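Local coordinates for protein glutamine synthetase (Helicobacter pylori, PDB 5ZLI) that belongs to the type I beta glutamine synthetases, a family of large oligomeric enzymes, and forms an assembly of twelve subunits, at residues Phe143-Ile148 with Pro267-Gly272; Asp162-Glu167 with Gly181-Lys186; Ala320-Ser325 with Phe368-Ser373; His314-Ala319 with Gln421-Leu426. All coordinates share one frame; numbering follows the deposited sequence.

Overall arrangement
All four contacts lie in the catalytic domain. Contacts 1, 3 and 4 are buried; contact 2 is only partly so and lies farthest from the centre of the chain. Contact 1 packs two phenylalanines of strand 133-145 on a proline and a leucine. Contact 2 holds loop to loop with polar bonds. Contacts 1 and 2 meet where D146 and S147 pair with D162. Contacts 3 and 4 both use helix 315-322, with centres about 9 Å apart. Contact 4 packs the first turn of this helix mostly through carbon atoms. Contact 3 fixes its end by hydrogen bonds. P267 touches D372, so contact 1 also borders contact 3.

Contact 1 of 4, residues Phe143-Ile148 with Pro267-Gly272; sequences FIFDSI and PKPLYG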
loop_
_atom_site.group_PDB
_atom_site.type_symbol
_atom_site.label_atom_id
_atom_site.label_comp_id
_atom_site.label_asym_id
_atom_site.label_seq_id
_atom_site.Cartn_x
_atom_site.Cartn_y
_atom_site.Cartn_z
ATOM N N PHE B 143 8.063 -22.266 -29.820
ATOM C CA PHE B 143 7.592 -22.080 -28.463
ATOM C C PHE B 143 6.625 -20.919 -28.452
ATOM O O PHE B 143 6.825 -19.915 -29.138
ATOM C CB PHE B 143 8.719 -21.762 -27.480
ATOM C CG PHE B 143 9.507 -22.947 -27.040
ATOM C CD1 PHE B 143 9.119 -23.674 -25.913
ATOM C CD2 PHE B 143 10.643 -23.332 -27.734
ATOM C CE1 PHE B 143 9.841 -24.775 -25.496
ATOM C CE2 PHE B 143 11.382 -24.428 -27.322
ATOM C CZ PHE B 143 10.985 -25.158 -26.200
ATOM N N ILE B 144 5.612 -21.022 -27.631
ATOM C CA ILE B 144 4.701 -19.925 -27.441
ATOM C C ILE B 144 4.760 -19.576 -25.980
ATOM O O ILE B 144 4.366 -20.376 -25.129
ATOM C CB ILE B 144 3.285 -20.262 -27.876
ATOM C CG1 ILE B 144 3.299 -20.462 -29.395
ATOM C CG2 ILE B 144 2.318 -19.188 -27.320
ATOM C CD1 ILE B 144 1.939 -20.422 -30.058
ATOM N N PHE B 145 5.334 -18.434 -25.683
ATOM C CA PHE B 145 5.477 -17.980 -24.316
ATOM C C PHE B 145 4.431 -16.917 -23.973
ATOM O O PHE B 145 3.731 -16.385 -24.840
ATOM C CB PHE B 145 6.912 -17.487 -24.109
ATOM C CG PHE B 145 7.969 -18.592 -24.183
ATOM C CD1 PHE B 145 7.857 -19.744 -23.377
ATOM C CD2 PHE B 145 9.071 -18.468 -25.025
ATOM C CE1 PHE B 145 8.815 -20.744 -23.417
ATOM C CE2 PHE B 145 10.045 -19.464 -25.072
ATOM C CZ PHE B 145 9.918 -20.598 -24.272
ATOM N N ASP B 146 4.286 -16.651 -22.673
ATOM C CA ASP B 146 3.455 -15.532 -22.220
ATOM C C ASP B 146 4.243 -14.239 -22.161
ATOM O O ASP B 146 3.711 -13.162 -22.459
ATOM C CB ASP B 146 2.835 -15.809 -20.840
ATOM C CG ASP B 146 1.927 -17.007 -20.846
ATOM O OD1 ASP B 146 1.278 -17.218 -21.895
ATOM O OD2 ASP B 146 1.837 -17.714 -19.815
ATOM N N SER B 147 5.501 -14.348 -21.762
ATOM C CA SER B 147 6.329 -13.199 -21.471
ATOM C C SER B 147 7.785 -13.516 -21.753
ATOM O O SER B 147 8.251 -14.642 -21.573
ATOM C CB SER B 147 6.171 -12.789 -20.003
ATOM O OG SER B 147 7.103 -11.780 -19.627
ATOM N N ILE B 148 8.503 -12.495 -22.174
ATOM C CA ILE B 148 9.943 -12.560 -22.300
ATOM C C ILE B 148 10.466 -11.229 -21.778
ATOM O O ILE B 148 9.867 -10.191 -22.051
ATOM C CB ILE B 148 10.365 -12.875 -23.751
ATOM C CG1 ILE B 148 11.846 -12.560 -23.964
ATOM C CG2 ILE B 148 9.414 -12.245 -24.721
ATOM C CD1 ILE B 148 12.763 -13.398 -23.067
ATOM N N PRO B 267 16.717 -21.766 -30.986
ATOM C CA PRO B 267 17.045 -23.184 -30.698
ATOM C C PRO B 267 16.898 -23.630 -29.242
ATOM O O PRO B 267 16.395 -24.726 -29.020
ATOM C CB PRO B 267 18.490 -23.303 -31.208
ATOM C CG PRO B 267 18.645 -22.202 -32.175
ATOM C CD PRO B 267 17.789 -21.092 -31.719
ATOM N N LYS B 268 17.392 -22.878 -28.245
ATOM C CA LYS B 268 17.376 -23.324 -26.845
ATOM C C LYS B 268 17.019 -22.190 -25.875
ATOM O O LYS B 268 17.898 -21.556 -25.281
ATOM C CB LYS B 268 18.728 -23.946 -26.491
ATOM C CG LYS B 268 18.813 -24.674 -25.160
ATOM C CD LYS B 268 18.220 -26.067 -25.255
ATOM C CE LYS B 268 18.854 -26.996 -24.275
ATOM N NZ LYS B 268 18.123 -28.257 -24.343
ATOM N N PRO B 269 15.711 -21.913 -25.674
ATOM C CA PRO B 269 15.319 -20.898 -24.675
ATOM C C PRO B 269 15.309 -21.381 -23.237
ATOM O O PRO B 269 15.471 -20.581 -22.316
ATOM C CB PRO B 269 13.900 -20.512 -25.098
ATOM C CG PRO B 269 13.375 -21.717 -25.789
ATOM C CD PRO B 269 14.563 -22.327 -26.513
ATOM N N LEU B 270 15.110 -22.668 -23.009
ATOM C CA LEU B 270 15.006 -23.196 -21.659
ATOM C C LEU B 270 16.187 -24.110 -21.421
ATOM O O LEU B 270 16.380 -25.076 -22.167
ATOM C CB LEU B 270 13.709 -23.977 -21.456
ATOM C CG LEU B 270 12.405 -23.265 -21.789
ATOM C CD1 LEU B 270 11.252 -24.243 -21.709
ATOM C CD2 LEU B 270 12.204 -22.142 -20.833
ATOM N N TYR B 271 16.959 -23.818 -20.377
ATOM C CA TYR B 271 17.973 -24.763 -19.949
ATOM C C TYR B 271 17.287 -26.007 -19.393
ATOM O O TYR B 271 16.246 -25.932 -18.736
ATOM C CB TYR B 271 18.900 -24.140 -18.912
ATOM C CG TYR B 271 20.035 -25.056 -18.546
ATOM C CD1 TYR B 271 20.994 -25.408 -19.479
ATOM C CD2 TYR B 271 20.135 -25.599 -17.270
ATOM C CE1 TYR B 271 22.048 -26.261 -19.154
ATOM C CE2 TYR B 271 21.177 -26.460 -16.935
ATOM C CZ TYR B 271 22.131 -26.785 -17.883
ATOM O OH TYR B 271 23.174 -27.635 -17.558
ATOM N N GLY B 272 17.832 -27.159 -19.715
ATOM C CA GLY B 272 17.300 -28.378 -19.148
ATOM C C GLY B 272 16.026 -28.894 -19.772
ATOM O O GLY B 272 15.430 -29.838 -19.231
#
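F143 and F145, at the end of strand 133-145 in the large mixed sheet of the catalytic domain, pack on P269 and L270 of the loop before strand 278-286. Just beyond F145 comes a classic beta bulge, where D146 and S147 both face D162. Two residues apart, both phenylalanines hold CG beside the backbone N (chi1 -79° and -67°), which sends both rings toward P269. P269 CG sits over one face of the F143 ring, toward its rim. This is a CH-pi contact, 4.0 Å from CG to the ring centroid and 25° off the normal. The same CG meets the F145 ring at its edge, 3.9 Å from CZ. The two rings are nearly parallel but shifted, so this carbon lies over one face and at the other's edge. L270 splits its methyls between them: CD1 is 4.1 Å from F143 CE1, and CD2 is 4.4 Å from F145 CZ. F143 CB lies 3.5 Å above the plane of the F145 ring. V161 of strand 156-162 touches both F145 and L270, and Y479 of a second subunit packs on F145. The contact is wholly apolar, which implies that shape and burial, not directed polar bonds, hold the loop to the strand.

Contact 2 of 4, residues Asp162-Glu167 with Gly181-Lys186; sequences DSEEGE and GHRPGK
R183 turns CG to the side of its backbone N (chi1 -79°) and then runs extended as far as NE, which carries its guanidinium to the backbone of E164. NE donates to E164 O over 2.5 Å. The bond is nearly straight at 166°, and the acceptor lies in the guanidinium plane. NH2 adds a weak bond to the same oxygen, 3.3 Å long. The group is therefore held by its edge on a carbonyl. The E164 carboxylate is not in contact with it. R183 NH1 is hydrogen-bonded to N179 OD1. E164 and E165 are the central residues of a type I beta turn from S163 to G166, in the long irregular region between strand 156-162 and helix 200-212. E165 passes P184 at about a right angle, with OE1 3.9 Å from P184 CG. Its OE2 is hydrogen-bonded to T198 OG1. Farther along, E167 extends beyond CG to the backbone of K186. K186 N donates to E167 OE2 over 3.1 Å, approaching from above the carboxylate plane. R170 forms a salt bridge with that same OE2. K186 NZ is 4.1 Å from E167 OE1, too far for a salt bridge.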
loop_
_atom_site.group_PDB
_atom_site.type_symbol
_atom_site.label_atom_id
_atom_site.label_comp_id
_atom_site.label_asym_id
_atom_site.label_seq_id
_atom_site.Cartn_x
_atom_site.Cartn_y
_atom_site.Cartn_z
ATOM N N ASP B 162 8.412 -16.778 -19.654
ATOM C CA ASP B 162 7.415 -17.232 -18.716
ATOM C C ASP B 162 6.277 -17.828 -19.513
ATOM O O ASP B 162 5.977 -17.389 -20.627
ATOM C CB ASP B 162 6.917 -16.123 -17.794
ATOM C CG ASP B 162 6.462 -16.656 -16.436
ATOM O OD1 ASP B 162 7.342 -17.096 -15.659
ATOM O OD2 ASP B 162 5.240 -16.659 -16.149
ATOM N N SER B 163 5.674 -18.859 -18.927
ATOM C CA SER B 163 4.600 -19.622 -19.530
ATOM C C SER B 163 3.724 -20.153 -18.419
ATOM O O SER B 163 4.205 -20.430 -17.316
ATOM C CB SER B 163 5.110 -20.807 -20.350
ATOM O OG SER B 163 4.052 -21.333 -21.140
ATOM N N GLU B 164 2.430 -20.288 -18.713
ATOM C CA GLU B 164 1.550 -20.828 -17.699
ATOM C C GLU B 164 1.834 -22.293 -17.427
ATOM O O GLU B 164 1.572 -22.769 -16.315
ATOM C CB GLU B 164 0.108 -20.645 -18.111
ATOM C CG GLU B 164 -0.833 -20.845 -16.959
ATOM C CD GLU B 164 -2.174 -20.265 -17.260
ATOM O OE1 GLU B 164 -2.535 -20.244 -18.464
ATOM O OE2 GLU B 164 -2.848 -19.815 -16.302
ATOM N N GLU B 165 2.390 -22.999 -18.406
ATOM C CA GLU B 165 2.694 -24.417 -18.302
ATOM C C GLU B 165 4.004 -24.703 -17.575
ATOM O O GLU B 165 4.311 -25.870 -17.334
ATOM C CB GLU B 165 2.778 -25.007 -19.699
ATOM C CG GLU B 165 1.609 -24.664 -20.617
ATOM C CD GLU B 165 1.564 -25.562 -21.858
ATOM O OE1 GLU B 165 2.463 -26.419 -21.994
ATOM O OE2 GLU B 165 0.650 -25.409 -22.713
ATOM N N GLY B 166 4.812 -23.687 -17.284
ATOM C CA GLY B 166 6.158 -23.936 -16.806
ATOM C C GLY B 166 6.184 -24.433 -15.372
ATOM O O GLY B 166 5.484 -23.921 -14.502
ATOM N N GLU B 167 7.039 -25.433 -15.126
ATOM C CA GLU B 167 7.266 -25.931 -13.773
ATOM C C GLU B 167 7.539 -24.800 -12.786
ATOM O O GLU B 167 7.214 -24.910 -11.598
ATOM C CB GLU B 167 8.452 -26.895 -13.755
ATOM C CG GLU B 167 8.197 -28.312 -14.245
ATOM C CD GLU B 167 9.405 -29.250 -13.993
ATOM O OE1 GLU B 167 10.520 -28.715 -13.764
ATOM O OE2 GLU B 167 9.246 -30.508 -14.012
ATOM N N GLY B 181 -3.214 -26.150 -11.920
ATOM C CA GLY B 181 -2.477 -27.414 -11.943
ATOM C C GLY B 181 -2.273 -27.926 -13.359
ATOM O O GLY B 181 -2.166 -27.152 -14.325
ATOM N N HIS B 182 -2.212 -29.251 -13.486
ATOM C CA HIS B 182 -2.108 -29.885 -14.803
ATOM C C HIS B 182 -0.999 -29.278 -15.655
ATOM O O HIS B 182 -1.262 -28.513 -16.592
ATOM C CB HIS B 182 -3.443 -29.768 -15.551
ATOM C CG HIS B 182 -4.580 -30.407 -14.837
ATOM N ND1 HIS B 182 -4.603 -31.756 -14.543
ATOM C CD2 HIS B 182 -5.688 -29.876 -14.266
ATOM C CE1 HIS B 182 -5.712 -32.042 -13.878
ATOM N NE2 HIS B 182 -6.386 -30.918 -13.691
ATOM N N ARG B 183 0.248 -29.637 -15.362
ATOM C CA ARG B 183 1.343 -29.049 -16.096
ATOM C C ARG B 183 2.252 -30.178 -16.560
ATOM O O ARG B 183 2.565 -31.087 -15.772
ATOM C CB ARG B 183 2.113 -28.008 -15.256
ATOM C CG ARG B 183 1.426 -26.641 -15.165
ATOM C CD ARG B 183 2.287 -25.623 -14.443
ATOM N NE ARG B 183 1.636 -24.316 -14.308
ATOM C CZ ARG B 183 0.905 -23.941 -13.253
ATOM N NH1 ARG B 183 0.745 -24.776 -12.213
ATOM N NH2 ARG B 183 0.336 -22.731 -13.237
ATOM N N PRO B 184 2.677 -30.172 -17.817
ATOM C CA PRO B 184 3.656 -31.163 -18.252
ATOM C C PRO B 184 4.968 -30.925 -17.537
ATOM O O PRO B 184 5.375 -29.779 -17.313
ATOM C CB PRO B 184 3.785 -30.884 -19.751
ATOM C CG PRO B 184 3.573 -29.405 -19.832
ATOM C CD PRO B 184 2.566 -29.053 -18.776
ATOM N N GLY B 185 5.638 -32.006 -17.173
ATOM C CA GLY B 185 6.951 -31.844 -16.604
ATOM C C GLY B 185 7.904 -31.211 -17.600
ATOM O O GLY B 185 7.673 -31.189 -18.815
ATOM N N LYS B 186 8.979 -30.645 -17.071
ATOM C CA LYS B 186 10.160 -30.494 -17.895
ATOM C C LYS B 186 10.315 -31.764 -18.721
ATOM O O LYS B 186 10.328 -32.876 -18.172
ATOM C CB LYS B 186 11.400 -30.258 -17.015
ATOM C CG LYS B 186 12.508 -29.462 -17.727
ATOM C CD LYS B 186 13.619 -29.003 -16.787
ATOM C CE LYS B 186 13.201 -27.800 -15.943
ATOM N NZ LYS B 186 14.261 -27.425 -14.951
#

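Contact 3 of 4, residues Ala320-Ser325 with Phe368-Ser373; sequences AFTNAS and FRFPDS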
loop_
_atom_site.group_PDB
_atom_site.type_symbol
_atom_site.label_atom_id
_atom_site.label_comp_id
_atom_site.label_asym_id
_atom_site.label_seq_id
_atom_site.Cartn_x
_atom_site.Cartn_y
_atom_site.Cartn_z
ATOM N N ALA B 320 27.733 -23.749 -39.911
ATOM C CA ALA B 320 27.720 -22.289 -40.015
ATOM C C ALA B 320 26.504 -21.730 -40.768
ATOM O O ALA B 320 26.170 -20.551 -40.600
ATOM C CB ALA B 320 29.019 -21.818 -40.661
ATOM N N PHE B 321 25.855 -22.508 -41.626
ATOM C CA PHE B 321 24.659 -21.957 -42.234
ATOM C C PHE B 321 23.384 -22.532 -41.666
ATOM O O PHE B 321 22.349 -21.845 -41.698
ATOM C CB PHE B 321 24.660 -22.182 -43.741
ATOM C CG PHE B 321 25.849 -21.613 -44.426
ATOM C CD1 PHE B 321 25.890 -20.275 -44.747
ATOM C CD2 PHE B 321 26.913 -22.422 -44.784
ATOM C CE1 PHE B 321 26.989 -19.733 -45.397
ATOM C CE2 PHE B 321 28.021 -21.889 -45.438
ATOM C CZ PHE B 321 28.051 -20.548 -45.753
ATOM N N THR B 322 23.441 -23.771 -41.153
ATOM C CA THR B 322 22.277 -24.444 -40.591
ATOM C C THR B 322 22.112 -24.196 -39.105
ATOM O O THR B 322 21.001 -24.361 -38.583
ATOM C CB THR B 322 22.357 -25.959 -40.805
ATOM O OG1 THR B 322 23.613 -26.441 -40.328
ATOM C CG2 THR B 322 22.217 -26.276 -42.269
ATOM N N ASN B 323 23.209 -23.857 -38.415
ATOM C CA ASN B 323 23.241 -23.600 -36.965
ATOM C C ASN B 323 24.003 -22.289 -36.774
ATOM O O ASN B 323 25.143 -22.272 -36.293
ATOM C CB ASN B 323 23.886 -24.767 -36.238
ATOM C CG ASN B 323 23.144 -26.045 -36.497
ATOM O OD1 ASN B 323 23.302 -26.665 -37.556
ATOM N ND2 ASN B 323 22.297 -26.443 -35.547
ATOM N N ALA B 324 23.321 -21.183 -37.118
ATOM C CA ALA B 324 23.968 -19.922 -37.441
ATOM C C ALA B 324 23.946 -18.928 -36.284
ATOM O O ALA B 324 24.262 -17.745 -36.484
ATOM C CB ALA B 324 23.329 -19.326 -38.696
ATOM N N SER B 325 23.569 -19.373 -35.089
ATOM C CA SER B 325 23.651 -18.561 -33.886
ATOM C C SER B 325 24.389 -19.350 -32.830
ATOM O O SER B 325 24.424 -20.579 -32.850
ATOM C CB SER B 325 22.286 -18.192 -33.333
ATOM O OG SER B 325 21.601 -19.359 -32.966
ATOM N N PHE B 368 17.716 -34.560 -41.762
ATOM C CA PHE B 368 18.854 -33.990 -41.031
ATOM C C PHE B 368 18.346 -33.278 -39.779
ATOM O O PHE B 368 17.589 -32.302 -39.871
ATOM C CB PHE B 368 19.655 -33.037 -41.915
ATOM C CG PHE B 368 20.071 -33.652 -43.219
ATOM C CD1 PHE B 368 21.125 -34.541 -43.291
ATOM C CD2 PHE B 368 19.364 -33.379 -44.379
ATOM C CE1 PHE B 368 21.477 -35.108 -44.513
ATOM C CE2 PHE B 368 19.728 -33.934 -45.577
ATOM C CZ PHE B 368 20.764 -34.796 -45.651
ATOM N N ARG B 369 18.765 -33.767 -38.619
ATOM C CA ARG B 369 18.228 -33.299 -37.354
ATOM C C ARG B 369 19.049 -32.179 -36.729
ATOM O O ARG B 369 18.619 -31.622 -35.716
ATOM C CB ARG B 369 18.110 -34.456 -36.362
ATOM C CG ARG B 369 17.231 -35.582 -36.822
ATOM C CD ARG B 369 17.219 -36.698 -35.799
ATOM N NE ARG B 369 16.788 -36.259 -34.467
ATOM C CZ ARG B 369 15.521 -36.002 -34.132
ATOM N NH1 ARG B 369 14.542 -36.127 -35.020
ATOM N NH2 ARG B 369 15.224 -35.618 -32.901
ATOM N N PHE B 370 20.236 -31.882 -37.248
ATOM C CA PHE B 370 21.067 -30.858 -36.630
ATOM C C PHE B 370 20.676 -29.415 -36.952
ATOM O O PHE B 370 20.973 -28.537 -36.135
ATOM C CB PHE B 370 22.542 -31.092 -36.964
ATOM C CG PHE B 370 22.827 -31.247 -38.436
ATOM C CD1 PHE B 370 22.791 -32.499 -39.032
ATOM C CD2 PHE B 370 23.160 -30.159 -39.220
ATOM C CE1 PHE B 370 23.047 -32.661 -40.370
ATOM C CE2 PHE B 370 23.415 -30.320 -40.586
ATOM C CZ PHE B 370 23.356 -31.574 -41.149
ATOM N N PRO B 371 20.017 -29.092 -38.069
ATOM C CA PRO B 371 19.668 -27.677 -38.306
ATOM C C PRO B 371 18.565 -27.162 -37.383
ATOM O O PRO B 371 17.771 -27.919 -36.821
ATOM C CB PRO B 371 19.231 -27.642 -39.774
ATOM C CG PRO B 371 19.081 -29.010 -40.183
ATOM C CD PRO B 371 19.795 -29.912 -39.270
ATOM N N ASP B 372 18.543 -25.831 -37.226
ATOM C CA ASP B 372 17.537 -25.112 -36.439
ATOM C C ASP B 372 17.056 -23.870 -37.178
ATOM O O ASP B 372 17.574 -23.493 -38.235
ATOM C CB ASP B 372 18.061 -24.706 -35.055
ATOM C CG ASP B 372 19.405 -23.971 -35.106
ATOM O OD1 ASP B 372 19.476 -22.904 -35.748
ATOM O OD2 ASP B 372 20.380 -24.457 -34.469
ATOM N N SER B 373 16.039 -23.231 -36.607
ATOM C CA SER B 373 15.384 -22.125 -37.302
ATOM C C SER B 373 16.121 -20.803 -37.155
ATOM O O SER B 373 15.768 -19.835 -37.837
ATOM C CB SER B 373 13.942 -21.970 -36.826
ATOM O OG SER B 373 13.229 -23.202 -36.925
#
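N323 reaches from the end of helix 315-322 to F370 and D372, in the loop that follows strand 366-368 of the catalytic domain's large sheet. It is the first residue past the helix to leave helical backbone angles. Its CB lies 3.9 Å from D372 OD2. With chi1 at -59°, CG stands beside the backbone N and 3.3 Å from F370 O, and the amide is directed at the loop. At the tip the two amide atoms part. OD1 comes to the edge of the F370 ring, in its plane, 3.9 Å from CD2. ND2 donates to F370 O in a nearly straight bond of 2.5 Å, the acceptor lying in the amide plane. The donor is tilted 27° from the F370 carbonyl plane. The D372 carboxylate is turned nearly perpendicular to the amide, and its OD2 is hydrogen-bonded to S328 OG of helix 326-331. A second bond across the contact joins backbone to backbone: D372 N donates to T322 O over 3.2 Å at 172°. The last turn of the helix thus gives one carbonyl to the loop, while the next side chain takes one from it. T322 and P371 lie side by side, pointing the same way, with T322 CB 3.7 Å from P371 CB.

Contact 4 of 4, residues His314-Ala319 with Gln421-Leu426; sequences HARGLA and QMPHTL
Packing of a helix start on a proline-containing loop joins R316 and A319 to P423, and A315 to M422. The site is buried in the catalytic domain, where helix 315-322 meets the loop before helix 426-434. P423 lies between two residues one turn apart. Its CG is 3.9 Å from A319 CB, and its CD is 3.7 Å from R316 CD. The R316 and P423 side chains run alongside each other, in opposite senses. The arginine's bends at chi2 (-134°) and chi3 (-31°) carry its guanidinium alongside P423. P423 CB lies 3.9 Å above one guanidinium face, toward the rim. Q421 O is at the edge of that group, near its plane, but accepts no bond from it. The charge is met instead by E432 of helix 426-434, in a salt bridge through R316 NH2. M422 points its CB away from the helix, yet bends at chi2 and chi3. CE thereby returns to 4.2 Å from A315 CB and 4.5 Å from A319 CB. L342 of strand 341-346 touches A315, R316 and M422. Y329 of helix 326-331 touches A319, and L318 packs on helix 377-393, so helix 315-322 is bordered by helices 326-331, 377-393 and 426-434, strand 341-346 and this loop.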
loop_
_atom_site.group_PDB
_atom_site.type_symbol
_atom_site.label_atom_id
_atom_site.label_comp_id
_atom_site.label_asym_id
_atom_site.label_seq_id
_atom_site.Cartn_x
_atom_site.Cartn_y
_atom_site.Cartn_z
ATOM N N HIS B 314 31.264 -32.336 -45.163
ATOM C CA HIS B 314 31.309 -30.902 -44.967
ATOM C C HIS B 314 30.511 -30.481 -43.740
ATOM O O HIS B 314 30.401 -29.275 -43.468
ATOM C CB HIS B 314 30.765 -30.183 -46.208
ATOM C CG HIS B 314 31.369 -30.655 -47.488
ATOM N ND1 HIS B 314 32.717 -30.534 -47.761
ATOM C CD2 HIS B 314 30.805 -31.183 -48.600
ATOM C CE1 HIS B 314 32.964 -31.014 -48.967
ATOM N NE2 HIS B 314 31.821 -31.414 -49.499
ATOM N N ALA B 315 30.003 -31.452 -42.973
ATOM C CA ALA B 315 29.043 -31.167 -41.916
ATOM C C ALA B 315 29.529 -30.069 -40.975
ATOM O O ALA B 315 28.841 -29.063 -40.780
ATOM C CB ALA B 315 28.755 -32.453 -41.149
ATOM N N ARG B 316 30.724 -30.228 -40.396
ATOM C CA ARG B 316 31.191 -29.252 -39.411
ATOM C C ARG B 316 31.245 -27.840 -39.986
ATOM O O ARG B 316 31.012 -26.870 -39.265
ATOM C CB ARG B 316 32.540 -29.668 -38.806
ATOM C CG ARG B 316 32.452 -31.011 -38.137
ATOM C CD ARG B 316 33.108 -31.035 -36.777
ATOM N NE ARG B 316 34.249 -30.141 -36.589
ATOM C CZ ARG B 316 34.698 -29.772 -35.386
ATOM N NH1 ARG B 316 34.108 -30.222 -34.286
ATOM N NH2 ARG B 316 35.737 -28.964 -35.271
ATOM N N GLY B 317 31.590 -27.692 -41.266
ATOM C CA GLY B 317 31.530 -26.371 -41.873
ATOM C C GLY B 317 30.130 -25.948 -42.259
ATOM O O GLY B 317 29.806 -24.757 -42.198
ATOM N N LEU B 318 29.289 -26.910 -42.669
ATOM C CA LEU B 318 27.884 -26.632 -42.960
ATOM C C LEU B 318 27.123 -26.103 -41.748
ATOM O O LEU B 318 26.132 -25.374 -41.906
ATOM C CB LEU B 318 27.208 -27.887 -43.512
ATOM C CG LEU B 318 25.833 -27.725 -44.196
ATOM C CD1 LEU B 318 25.936 -26.794 -45.322
ATOM C CD2 LEU B 318 25.297 -29.052 -44.736
ATOM N N ALA B 319 27.574 -26.433 -40.534
ATOM C CA ALA B 319 26.874 -25.967 -39.341
ATOM C C ALA B 319 26.767 -24.452 -39.311
ATOM O O ALA B 319 25.794 -23.924 -38.786
ATOM C CB ALA B 319 27.588 -26.460 -38.085
ATOM N N GLN B 421 32.247 -35.578 -34.367
ATOM C CA GLN B 421 31.157 -34.937 -33.651
ATOM C C GLN B 421 30.885 -33.550 -34.234
ATOM O O GLN B 421 31.688 -32.996 -34.983
ATOM C CB GLN B 421 31.509 -34.846 -32.157
ATOM C CG GLN B 421 32.702 -33.880 -31.895
ATOM C CD GLN B 421 33.196 -33.798 -30.437
ATOM O OE1 GLN B 421 32.564 -34.297 -29.505
ATOM N NE2 GLN B 421 34.349 -33.170 -30.257
ATOM N N MET B 422 29.726 -32.994 -33.880
ATOM C CA MET B 422 29.362 -31.640 -34.285
ATOM C C MET B 422 30.284 -30.602 -33.614
ATOM O O MET B 422 30.859 -30.849 -32.544
ATOM C CB MET B 422 27.903 -31.373 -33.913
ATOM C CG MET B 422 26.792 -31.840 -34.890
ATOM S SD MET B 422 26.387 -30.688 -36.230
ATOM C CE MET B 422 27.764 -30.892 -37.344
ATOM N N PRO B 423 30.508 -29.460 -34.257
ATOM C CA PRO B 423 31.271 -28.393 -33.599
ATOM C C PRO B 423 30.518 -27.804 -32.418
ATOM O O PRO B 423 29.284 -27.744 -32.388
ATOM C CB PRO B 423 31.477 -27.357 -34.705
ATOM C CG PRO B 423 30.472 -27.685 -35.732
ATOM C CD PRO B 423 30.159 -29.124 -35.645
ATOM N N HIS B 424 31.281 -27.392 -31.419
ATOM C CA HIS B 424 30.650 -26.970 -30.182
ATOM C C HIS B 424 30.258 -25.508 -30.168
ATOM O O HIS B 424 29.335 -25.130 -29.444
ATOM C CB HIS B 424 31.585 -27.203 -29.013
ATOM C CG HIS B 424 31.781 -28.633 -28.669
ATOM N ND1 HIS B 424 32.954 -29.301 -28.940
ATOM C CD2 HIS B 424 31.006 -29.489 -27.968
ATOM C CE1 HIS B 424 32.865 -30.536 -28.479
ATOM N NE2 HIS B 424 31.696 -30.673 -27.877
ATOM N N THR B 425 30.933 -24.675 -30.925
ATOM C CA THR B 425 30.596 -23.276 -30.969
ATOM C C THR B 425 30.464 -22.858 -32.420
ATOM O O THR B 425 31.003 -23.508 -33.323
ATOM C CB THR B 425 31.668 -22.443 -30.232
ATOM O OG1 THR B 425 32.973 -22.766 -30.736
ATOM C CG2 THR B 425 31.633 -22.683 -28.759
ATOM N N LEU B 426 29.758 -21.741 -32.620
ATOM C CA LEU B 426 29.685 -21.116 -33.935
ATOM C C LEU B 426 31.052 -20.635 -34.415
ATOM O O LEU B 426 31.308 -20.590 -35.629
ATOM C CB LEU B 426 28.711 -19.947 -33.892
ATOM C CG LEU B 426 28.584 -19.111 -35.151
ATOM C CD1 LEU B 426 28.192 -19.979 -36.309
ATOM C CD2 LEU B 426 27.560 -18.029 -34.850
#